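Local structure of 15-O-acetyltransferase (Fusarium sporotrichioides, 3FOT) at residues A131-A134 against L135-W138; P302-T305 against I306-T310; I441-F445 against I446-I450; I450-A454 against T455-V459. The protein transfers an acetyl group, probably from acetyl-coenzyme A, to the 15-hydroxyl of trichothecene precursors in the biosynthesis of Fusarium mycotoxins such as T-2 toxin. All coordinates share one frame; numbering follows the deposited sequence.

Contact 1: A131-A134 against L135-W138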
loop_
_atom_site.group_PDB
_atom_site.type_symbol
_atom_site.label_atom_id
_atom_site.label_comp_id
_atom_site.label_asym_id
_atom_site.label_seq_id
_atom_site.Cartn_x
_atom_site.Cartn_y
_atom_site.Cartn_z
ATOM N N ALA A 131 2.806 11.590 23.769
ATOM C CA ALA A 131 1.704 10.644 23.911
ATOM C C ALA A 131 0.927 10.394 22.609
ATOM O O ALA A 131 0.080 9.520 22.577
ATOM C CB ALA A 131 0.742 11.096 25.037
ATOM N N LYS A 132 1.208 11.163 21.554
ATOM C CA LYS A 132 0.520 10.972 20.270
ATOM C C LYS A 132 0.822 9.597 19.675
ATOM O O LYS A 132 1.951 9.075 19.800
ATOM C CB LYS A 132 0.795 12.113 19.270
ATOM C CG LYS A 132 2.102 12.059 18.506
ATOM C CD LYS A 132 2.372 13.335 17.644
ATOM C CE LYS A 132 2.814 14.520 18.510
ATOM N NZ LYS A 132 3.651 15.515 17.776
ATOM N N SER A 133 -0.201 9.014 19.054
ATOM C CA SER A 133 -0.050 7.759 18.314
ATOM C C SER A 133 0.601 8.015 16.945
ATOM O O SER A 133 0.698 9.158 16.503
ATOM C CB SER A 133 -1.416 7.110 18.086
ATOM O OG SER A 133 -2.163 7.833 17.125
ATOM N N ALA A 134 1.010 6.939 16.271
ATOM C CA ALA A 134 1.521 7.057 14.904
ATOM C C ALA A 134 0.486 7.709 13.961
ATOM O O ALA A 134 0.838 8.567 13.140
ATOM C CB ALA A 134 1.983 5.672 14.377
ATOM N N LEU A 135 -0.782 7.299 14.059
ATOM C CA LEU A 135 -1.818 7.908 13.209
ATOM C C LEU A 135 -2.130 9.353 13.577
ATOM O O LEU A 135 -2.514 10.123 12.713
ATOM C CB LEU A 135 -3.100 7.064 13.144
ATOM C CG LEU A 135 -2.891 5.746 12.364
ATOM C CD1 LEU A 135 -4.145 4.889 12.387
ATOM C CD2 LEU A 135 -2.419 5.955 10.928
ATOM N N ASP A 136 -1.970 9.716 14.852
ATOM C CA ASP A 136 -2.090 11.129 15.274
ATOM C C ASP A 136 -1.050 11.955 14.540
ATOM O O ASP A 136 -1.330 13.036 14.043
ATOM C CB ASP A 136 -1.836 11.296 16.779
ATOM C CG ASP A 136 -2.985 10.819 17.645
ATOM O OD1 ASP A 136 -4.108 10.640 17.142
ATOM O OD2 ASP A 136 -2.740 10.601 18.851
ATOM N N LEU A 137 0.160 11.422 14.464
ATOM C CA LEU A 137 1.246 12.103 13.767
ATOM C C LEU A 137 1.002 12.196 12.257
ATOM O O LEU A 137 1.298 13.220 11.630
ATOM C CB LEU A 137 2.564 11.394 14.053
ATOM C CG LEU A 137 3.795 12.004 13.395
ATOM C CD1 LEU A 137 3.973 13.476 13.790
ATOM C CD2 LEU A 137 5.031 11.135 13.760
ATOM N N TRP A 138 0.437 11.151 11.670
ATOM C CA TRP A 138 0.046 11.224 10.260
ATOM C C TRP A 138 -0.865 12.440 10.050
ATOM O O TRP A 138 -0.650 13.264 9.143
ATOM C CB TRP A 138 -0.665 9.918 9.871
ATOM C CG TRP A 138 -1.310 9.973 8.502
ATOM C CD1 TRP A 138 -0.688 10.201 7.334
ATOM C CD2 TRP A 138 -2.696 9.814 8.205
ATOM N NE1 TRP A 138 -1.606 10.198 6.292
ATOM C CE2 TRP A 138 -2.847 9.970 6.809
ATOM C CE3 TRP A 138 -3.827 9.554 8.982
ATOM C CZ2 TRP A 138 -4.076 9.848 6.166
ATOM C CZ3 TRP A 138 -5.061 9.437 8.345
ATOM C CH2 TRP A 138 -5.177 9.584 6.949
#
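Ser133 and Asp136 form a capping box at the start of helix 134-147, each side chain taking up the backbone N-H of the other. Ser133 is the N-cap: its OG accepts from Asp136 N at 3.0 Å. In return Ser133 N donates to Asp136 OD2, a nearly straight bond (167° at the hydrogen) that meets the carboxylate from above its plane, 44° out of it. Asp136 CG lies anti to its own carbonyl carbon (chi1 -75°), which swings the carboxylate back toward Ser133.

Behind the cap the helical ladder begins at once, with Leu137 N bonded to Ser133 O and Trp138 N to Ala134 O. Lys132 adds an apolar touch ahead of it: its CB rests against Asp136 CB, and its CD passes Leu137 CB at 4.1 Å. The amine bonds Gln128 OE1 on the preceding strand and makes a salt bridge with Glu140 of the helix.

Further out, Glu179 accepts from Ala134 N, another amide of the first turn, and Ala134 and Leu137 both settle on Leu181 of the same strand, 177-184, so the capped end of the helix packs on the sheet. The Trp138 indole meets Tyr54 edge-to-face, while its NE1 is hydrogen-bonded to Asn470 OD1.

Contact 2: P302-T305 against I306-T310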
loop_
_atom_site.group_PDB
_atom_site.type_symbol
_atom_site.label_atom_id
_atom_site.label_comp_id
_atom_site.label_asym_id
_atom_site.label_seq_id
_atom_site.Cartn_x
_atom_site.Cartn_y
_atom_site.Cartn_z
ATOM N N PRO A 302 -12.998 -23.454 -1.669
ATOM C CA PRO A 302 -11.661 -23.116 -2.163
ATOM C C PRO A 302 -11.688 -22.029 -3.232
ATOM O O PRO A 302 -12.586 -21.997 -4.090
ATOM C CB PRO A 302 -11.160 -24.447 -2.759
ATOM C CG PRO A 302 -11.963 -25.494 -2.070
ATOM C CD PRO A 302 -13.318 -24.877 -1.885
ATOM N N GLY A 303 -10.705 -21.141 -3.183
ATOM C CA GLY A 303 -10.603 -20.076 -4.161
ATOM C C GLY A 303 -11.375 -18.834 -3.741
ATOM O O GLY A 303 -11.173 -17.766 -4.314
ATOM N N PHE A 304 -12.256 -18.968 -2.753
ATOM C CA PHE A 304 -12.937 -17.792 -2.179
ATOM C C PHE A 304 -12.269 -17.272 -0.907
ATOM O O PHE A 304 -11.733 -18.050 -0.102
ATOM C CB PHE A 304 -14.391 -18.099 -1.897
ATOM C CG PHE A 304 -15.232 -18.197 -3.127
ATOM C CD1 PHE A 304 -15.753 -17.052 -3.717
ATOM C CD2 PHE A 304 -15.490 -19.430 -3.698
ATOM C CE1 PHE A 304 -16.549 -17.137 -4.860
ATOM C CE2 PHE A 304 -16.278 -19.532 -4.829
ATOM C CZ PHE A 304 -16.807 -18.379 -5.410
ATOM N N THR A 305 -12.301 -15.952 -0.720
ATOM C CA THR A 305 -11.588 -15.366 0.397
ATOM C C THR A 305 -12.421 -14.285 1.062
ATOM O O THR A 305 -13.416 -13.789 0.512
ATOM C CB THR A 305 -10.295 -14.670 -0.060
ATOM O OG1 THR A 305 -10.664 -13.540 -0.860
ATOM C CG2 THR A 305 -9.371 -15.624 -0.876
ATOM N N ILE A 306 -11.972 -13.899 2.243
ATOM C CA ILE A 306 -12.548 -12.757 2.927
ATOM C C ILE A 306 -12.436 -11.473 2.093
ATOM O O ILE A 306 -13.261 -10.580 2.236
ATOM C CB ILE A 306 -11.916 -12.608 4.338
ATOM C CG1 ILE A 306 -12.647 -11.571 5.182
ATOM C CG2 ILE A 306 -10.405 -12.352 4.272
ATOM C CD1 ILE A 306 -12.314 -11.661 6.695
ATOM N N SER A 307 -11.437 -11.383 1.208
ATOM C CA SER A 307 -11.351 -10.222 0.301
ATOM C C SER A 307 -12.544 -10.166 -0.686
ATOM O O SER A 307 -13.086 -9.079 -0.973
ATOM C CB SER A 307 -10.048 -10.271 -0.491
ATOM O OG SER A 307 -8.974 -9.886 0.316
ATOM N N HIS A 308 -12.938 -11.326 -1.212
ATOM C CA HIS A 308 -14.147 -11.411 -2.047
ATOM C C HIS A 308 -15.355 -10.960 -1.244
ATOM O O HIS A 308 -16.166 -10.164 -1.711
ATOM C CB HIS A 308 -14.394 -12.840 -2.537
ATOM C CG HIS A 308 -13.332 -13.357 -3.451
ATOM N ND1 HIS A 308 -12.791 -14.615 -3.318
ATOM C CD2 HIS A 308 -12.722 -12.795 -4.521
ATOM C CE1 HIS A 308 -11.897 -14.813 -4.270
ATOM N NE2 HIS A 308 -11.830 -13.722 -5.013
ATOM N N LEU A 309 -15.469 -11.486 -0.030
ATOM C CA LEU A 309 -16.615 -11.172 0.826
ATOM C C LEU A 309 -16.664 -9.684 1.143
ATOM O O LEU A 309 -17.736 -9.085 1.169
ATOM C CB LEU A 309 -16.560 -11.979 2.122
ATOM C CG LEU A 309 -17.792 -11.679 2.994
ATOM C CD1 LEU A 309 -19.072 -12.232 2.326
ATOM C CD2 LEU A 309 -17.646 -12.220 4.410
ATOM N N THR A 310 -15.498 -9.095 1.411
ATOM C CA THR A 310 -15.456 -7.664 1.677
ATOM C C THR A 310 -15.950 -6.866 0.461
ATOM O O THR A 310 -16.721 -5.923 0.595
ATOM C CB THR A 310 -14.049 -7.190 2.124
ATOM O OG1 THR A 310 -13.649 -7.966 3.257
ATOM C CG2 THR A 310 -14.068 -5.735 2.525
#
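His308 lays one face of its imidazole over Thr305 OG1, which stands 3.4 Å from the ring plane and toward the rim. The ring is the returning half of a capping box that starts helix 306-321. Thr305, the N-cap, accepts from His308 N through OG1 at 3.2 Å, and Thr305 N donates to His308 ND1 at 3.0 Å. This second bond is bent, 142° at the hydrogen, and its donor lies 28° off the ring plane. Receiving that N-H requires a lone pair on ND1, so the ring's proton would be expected on NE2.

At the ring edge, His308 CE1 comes within 3.0 Å of Gly303 O, in the imidazole plane, while Phe304 crosses the histidine side chain at about a right angle. Just after the cap, Ile306 O receives both Thr310 N and Thr310 OG1, from opposite faces of its carbonyl plane.

Phe304 packs against Val296 of helix 286-299 and makes a cation-pi contact with Lys394 of helix 379-401, whose amine also bonds Gly303 O. Ile306 meets Ile292 on helix 286-299, Leu480 on strand 477-483 and Met514 on helix 500-516, so the helix start sits among three helices and a sheet.

Contact 3: I441-F445 against I446-I450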
loop_
_atom_site.group_PDB
_atom_site.type_symbol
_atom_site.label_atom_id
_atom_site.label_comp_id
_atom_site.label_asym_id
_atom_site.label_seq_id
_atom_site.Cartn_x
_atom_site.Cartn_y
_atom_site.Cartn_z
ATOM N N ILE A 441 -2.514 -10.508 4.240
ATOM C CA ILE A 441 -2.065 -10.918 5.569
ATOM C C ILE A 441 -0.665 -10.378 5.863
ATOM O O ILE A 441 0.289 -10.724 5.178
ATOM C CB ILE A 441 -2.099 -12.449 5.661
ATOM C CG1 ILE A 441 -3.552 -12.925 5.470
ATOM C CG2 ILE A 441 -1.484 -12.938 6.977
ATOM C CD1 ILE A 441 -3.707 -14.427 5.352
ATOM N N ASN A 442 -0.557 -9.537 6.889
ATOM C CA ASN A 442 0.674 -8.813 7.150
ATOM C C ASN A 442 1.813 -9.716 7.626
ATOM O O ASN A 442 2.968 -9.323 7.555
ATOM C CB ASN A 442 0.430 -7.655 8.126
ATOM C CG ASN A 442 -0.158 -6.437 7.460
ATOM O OD1 ASN A 442 -1.167 -5.854 7.921
ATOM N ND2 ASN A 442 0.477 -6.011 6.403
ATOM N N GLU A 443 1.487 -10.935 8.084
ATOM C CA GLU A 443 2.523 -11.895 8.498
ATOM C C GLU A 443 3.422 -12.345 7.343
ATOM O O GLU A 443 4.538 -12.847 7.569
ATOM C CB GLU A 443 1.875 -13.116 9.175
ATOM C CG GLU A 443 1.564 -12.877 10.666
ATOM C CD GLU A 443 0.184 -12.258 10.930
ATOM O OE1 GLU A 443 -0.521 -11.836 9.969
ATOM O OE2 GLU A 443 -0.207 -12.231 12.117
ATOM N N ARG A 444 2.920 -12.198 6.113
ATOM C CA ARG A 444 3.718 -12.473 4.937
ATOM C C ARG A 444 4.977 -11.629 4.922
ATOM O O ARG A 444 5.981 -12.042 4.372
ATOM C CB ARG A 444 2.911 -12.218 3.651
ATOM C CG ARG A 444 1.694 -13.105 3.479
ATOM C CD ARG A 444 1.089 -12.892 2.083
ATOM N NE ARG A 444 0.387 -11.611 2.033
ATOM C CZ ARG A 444 0.096 -10.928 0.926
ATOM N NH1 ARG A 444 0.478 -11.364 -0.274
ATOM N NH2 ARG A 444 -0.543 -9.772 1.039
ATOM N N PHE A 445 4.918 -10.440 5.525
ATOM C CA PHE A 445 5.963 -9.440 5.338
ATOM C C PHE A 445 6.655 -8.935 6.595
ATOM O O PHE A 445 7.806 -8.518 6.522
ATOM C CB PHE A 445 5.359 -8.232 4.626
ATOM C CG PHE A 445 4.532 -8.596 3.432
ATOM C CD1 PHE A 445 5.072 -9.371 2.420
ATOM C CD2 PHE A 445 3.211 -8.174 3.341
ATOM C CE1 PHE A 445 4.312 -9.721 1.305
ATOM C CE2 PHE A 445 2.431 -8.522 2.221
ATOM C CZ PHE A 445 3.000 -9.294 1.209
ATOM N N ILE A 446 5.944 -8.928 7.721
ATOM C CA ILE A 446 6.429 -8.246 8.948
ATOM C C ILE A 446 6.390 -9.259 10.086
ATOM O O ILE A 446 5.394 -9.953 10.250
ATOM C CB ILE A 446 5.555 -7.012 9.267
ATOM C CG1 ILE A 446 5.691 -5.992 8.125
ATOM C CG2 ILE A 446 5.910 -6.382 10.622
ATOM C CD1 ILE A 446 4.650 -4.877 8.161
ATOM N N PRO A 447 7.465 -9.327 10.893
ATOM C CA PRO A 447 7.445 -10.297 11.984
ATOM C C PRO A 447 6.595 -9.886 13.187
ATOM O O PRO A 447 6.368 -8.701 13.430
ATOM C CB PRO A 447 8.915 -10.389 12.402
ATOM C CG PRO A 447 9.493 -9.043 12.062
ATOM C CD PRO A 447 8.719 -8.545 10.849
ATOM N N HIS A 448 6.144 -10.870 13.963
ATOM C CA HIS A 448 5.405 -10.548 15.196
ATOM C C HIS A 448 6.255 -9.860 16.269
ATOM O O HIS A 448 5.710 -9.141 17.138
ATOM C CB HIS A 448 4.838 -11.808 15.817
ATOM C CG HIS A 448 3.586 -12.301 15.167
ATOM N ND1 HIS A 448 2.988 -13.489 15.538
ATOM C CD2 HIS A 448 2.828 -11.790 14.165
ATOM C CE1 HIS A 448 1.888 -13.664 14.824
ATOM N NE2 HIS A 448 1.778 -12.659 13.971
ATOM N N GLU A 449 7.562 -10.102 16.245
ATOM C CA GLU A 449 8.454 -9.492 17.232
ATOM C C GLU A 449 9.743 -9.002 16.615
ATOM O O GLU A 449 10.207 -9.521 15.575
ATOM C CB GLU A 449 8.803 -10.468 18.382
ATOM C CG GLU A 449 7.638 -11.116 19.110
ATOM C CD GLU A 449 7.185 -12.434 18.497
ATOM O OE1 GLU A 449 7.902 -13.020 17.654
ATOM O OE2 GLU A 449 6.099 -12.901 18.890
ATOM N N ILE A 450 10.312 -7.983 17.260
ATOM C CA ILE A 450 11.687 -7.601 17.049
ATOM C C ILE A 450 12.454 -8.308 18.175
ATOM O O ILE A 450 12.096 -8.171 19.352
ATOM C CB ILE A 450 11.876 -6.066 17.162
ATOM C CG1 ILE A 450 11.150 -5.368 16.011
ATOM C CG2 ILE A 450 13.369 -5.707 17.096
ATOM C CD1 ILE A 450 10.972 -3.854 16.158
HETATM O O HOH W 1 5.304 -12.785 10.218
#
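The chain leaves strand 435-441 through a short 3-10 turn, 442-444, in which Asn442 O accepts both Phe445 N and, at 3.0 Å, Ile446 N, before it straightens toward strand 449-452. Water 1 closes the other side of the bend, donating to Glu443 O and Ile446 O at 2.8 Å each.

The side-chain link is Glu443 with His448. Glu443 folds at chi2 (88°), bringing its carboxylate round to the imidazole, and His448 NE2 donates to Glu443 OE2 at 2.7 Å. The bond is almost perfectly straight, 176° at the hydrogen. It lies in the ring plane and uses the anti lone pair of OE2, the one turned away from the other oxygen; carboxylate and ring are themselves steeply inclined, 73° apart. OE2 also accepts from Arg484 N, so two donors hold it. The nearby carboxylate would probably stabilise a protonated imidazole and raise its pKa. Trp483 meets the imidazole edge-to-face.

On the turn itself, Arg444 and Phe445 fold over each other. Phe445 CZ stands 3.3 Å above the centre of the Arg444 guanidinium, whose NE reaches back to Ile441 O. Phe445 CB also touches Ile446 CG1, and Ile446 packs inward on Ile465 of strand 457-469.

This is a His-carboxylate hydrogen bond away from the substrate-binding histidine, His414. It spans the connection between two sheets: strand 435-441 belongs to the one containing 477-483, and strand 449-452 is an outermost strand of the six-stranded one.

Contact 4: I450-A454 against T455-V459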
loop_
_atom_site.group_PDB
_atom_site.type_symbol
_atom_site.label_atom_id
_atom_site.label_comp_id
_atom_site.label_asym_id
_atom_site.label_seq_id
_atom_site.Cartn_x
_atom_site.Cartn_y
_atom_site.Cartn_z
ATOM N N ILE A 450 10.312 -7.983 17.260
ATOM C CA ILE A 450 11.687 -7.601 17.049
ATOM C C ILE A 450 12.454 -8.308 18.175
ATOM O O ILE A 450 12.096 -8.171 19.352
ATOM C CB ILE A 450 11.876 -6.066 17.162
ATOM C CG1 ILE A 450 11.150 -5.368 16.011
ATOM C CG2 ILE A 450 13.369 -5.707 17.096
ATOM C CD1 ILE A 450 10.972 -3.854 16.158
ATOM N N LYS A 451 13.476 -9.067 17.789
ATOM C CA LYS A 451 14.292 -9.881 18.707
ATOM C C LYS A 451 15.717 -9.357 18.747
ATOM O O LYS A 451 16.185 -8.755 17.781
ATOM C CB LYS A 451 14.345 -11.339 18.233
ATOM C CG LYS A 451 13.013 -12.048 18.347
ATOM C CD LYS A 451 13.060 -13.396 17.681
ATOM C CE LYS A 451 11.699 -14.059 17.802
ATOM N NZ LYS A 451 11.689 -14.884 19.022
ATOM N N GLN A 452 16.403 -9.594 19.867
ATOM C CA GLN A 452 17.870 -9.491 19.921
ATOM C C GLN A 452 18.399 -10.760 19.251
ATOM O O GLN A 452 18.220 -11.870 19.762
ATOM C CB GLN A 452 18.357 -9.430 21.370
ATOM C CG GLN A 452 19.855 -9.268 21.494
ATOM C CD GLN A 452 20.337 -9.287 22.926
ATOM O OE1 GLN A 452 19.644 -9.762 23.827
ATOM N NE2 GLN A 452 21.553 -8.814 23.136
ATOM N N THR A 453 18.998 -10.586 18.081
ATOM C CA THR A 453 19.298 -11.702 17.202
ATOM C C THR A 453 20.247 -12.708 17.864
ATOM O O THR A 453 20.051 -13.926 17.733
ATOM C CB THR A 453 19.846 -11.205 15.867
ATOM O OG1 THR A 453 18.892 -10.296 15.299
ATOM C CG2 THR A 453 20.049 -12.352 14.894
ATOM N N ALA A 454 21.242 -12.188 18.581
ATOM C CA ALA A 454 22.257 -13.034 19.247
ATOM C C ALA A 454 21.671 -13.966 20.304
ATOM O O ALA A 454 22.201 -15.062 20.558
ATOM C CB ALA A 454 23.338 -12.172 19.844
ATOM N N THR A 455 20.583 -13.542 20.943
ATOM C CA THR A 455 20.038 -14.315 22.052
ATOM C C THR A 455 18.705 -14.951 21.716
ATOM O O THR A 455 18.258 -15.831 22.430
ATOM C CB THR A 455 19.847 -13.437 23.313
ATOM O OG1 THR A 455 18.882 -12.409 23.028
ATOM C CG2 THR A 455 21.160 -12.794 23.730
ATOM N N GLY A 456 18.042 -14.481 20.659
ATOM C CA GLY A 456 16.681 -14.920 20.390
ATOM C C GLY A 456 15.606 -14.314 21.293
ATOM O O GLY A 456 14.434 -14.653 21.165
ATOM N N GLU A 457 15.997 -13.419 22.189
ATOM C CA GLU A 457 15.057 -12.806 23.138
ATOM C C GLU A 457 14.156 -11.785 22.456
ATOM O O GLU A 457 14.629 -10.947 21.685
ATOM C CB GLU A 457 15.814 -12.121 24.281
ATOM C CG GLU A 457 16.547 -13.082 25.215
ATOM C CD GLU A 457 17.458 -12.353 26.182
ATOM O OE1 GLU A 457 18.312 -11.559 25.722
ATOM O OE2 GLU A 457 17.313 -12.569 27.403
ATOM N N ASN A 458 12.862 -11.858 22.752
ATOM C CA ASN A 458 11.926 -10.856 22.248
ATOM C C ASN A 458 12.232 -9.554 22.943
ATOM O O ASN A 458 12.512 -9.534 24.157
ATOM C CB ASN A 458 10.482 -11.259 22.548
ATOM C CG ASN A 458 9.990 -12.371 21.673
ATOM O OD1 ASN A 458 10.472 -12.578 20.565
ATOM N ND2 ASN A 458 8.996 -13.109 22.176
ATOM N N VAL A 459 12.170 -8.469 22.178
ATOM C CA VAL A 459 12.447 -7.152 22.683
ATOM C C VAL A 459 11.223 -6.243 22.493
ATOM O O VAL A 459 10.760 -5.622 23.449
ATOM C CB VAL A 459 13.687 -6.555 21.997
ATOM C CG1 VAL A 459 13.871 -5.122 22.394
ATOM C CG2 VAL A 459 14.973 -7.396 22.381
#
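Lys451 and Asn458 lie side by side and point the same way, and the lysine bends only at its last torsion (chi4 -92°) to bring NZ onto Asn458 OD1 at 3.0 Å. The amine approaches that oxygen 32° off the carbonyl plane and makes a second, weak bond to Gly456 O. The two residues form an antiparallel non-hydrogen-bonded pair of the hairpin between strands 449-452 and 457-469.

Gln452 runs out extended, and Thr455 crosses it obliquely, with Thr455 OG1 2.9 Å from Gln452 OE1. Glu457 is modelled in two positions; in one of them it lies alongside the glutamine and brings its own OE1 near the same hydroxyl, so which oxygen receives the single proton of Thr455 is not settled. OG1 has another role, accepting from Glu457 N at 3.2 Å in an ST turn. Gln452 NE2 makes a weak hydrogen bond to Ile209 O.

Val459 CG2 reaches toward Gln452 CB on the more sheltered side, while Ile450 packs on Phe202 and Val205 of helix 191-205. The backbone supplies Val459 N to Ile450 O, Gln452 N to Glu457 O, and both Thr455 N and Gly456 N to Gln452 O. Gly456 takes a positive phi (75°) to complete the turn.

Polar groups thus tie the hairpin end together on two sides. The lysine ammonium lies by neutral oxygens of Gly456 and Asn458 rather than a carboxylate, and the hydroxyl of Thr455, by accepting from Glu457 N, ties the turn to the start of the returning strand.

Contacts 3 and 4 run together: they share Ile450 and strand 449-452, their centres lie 15 Å apart, and Glu449 CB packs on Asn458 OD1 at 3.5 Å. Contact 1 belongs to the same half of the fold, since its helix lies on the six-stranded sheet that includes 449-452 and 457-469; its centre is about 21 Å from that of contact 3 and 27 Å from that of contact 4. Contact 2 opens a helix beside the sheet that holds strand 477-483, about 36 Å centre to centre from contact 4, but its nearest atoms come within about 7 Å of contact 3. All four lie away from His414, which binds 15-deacetylcalonectrin.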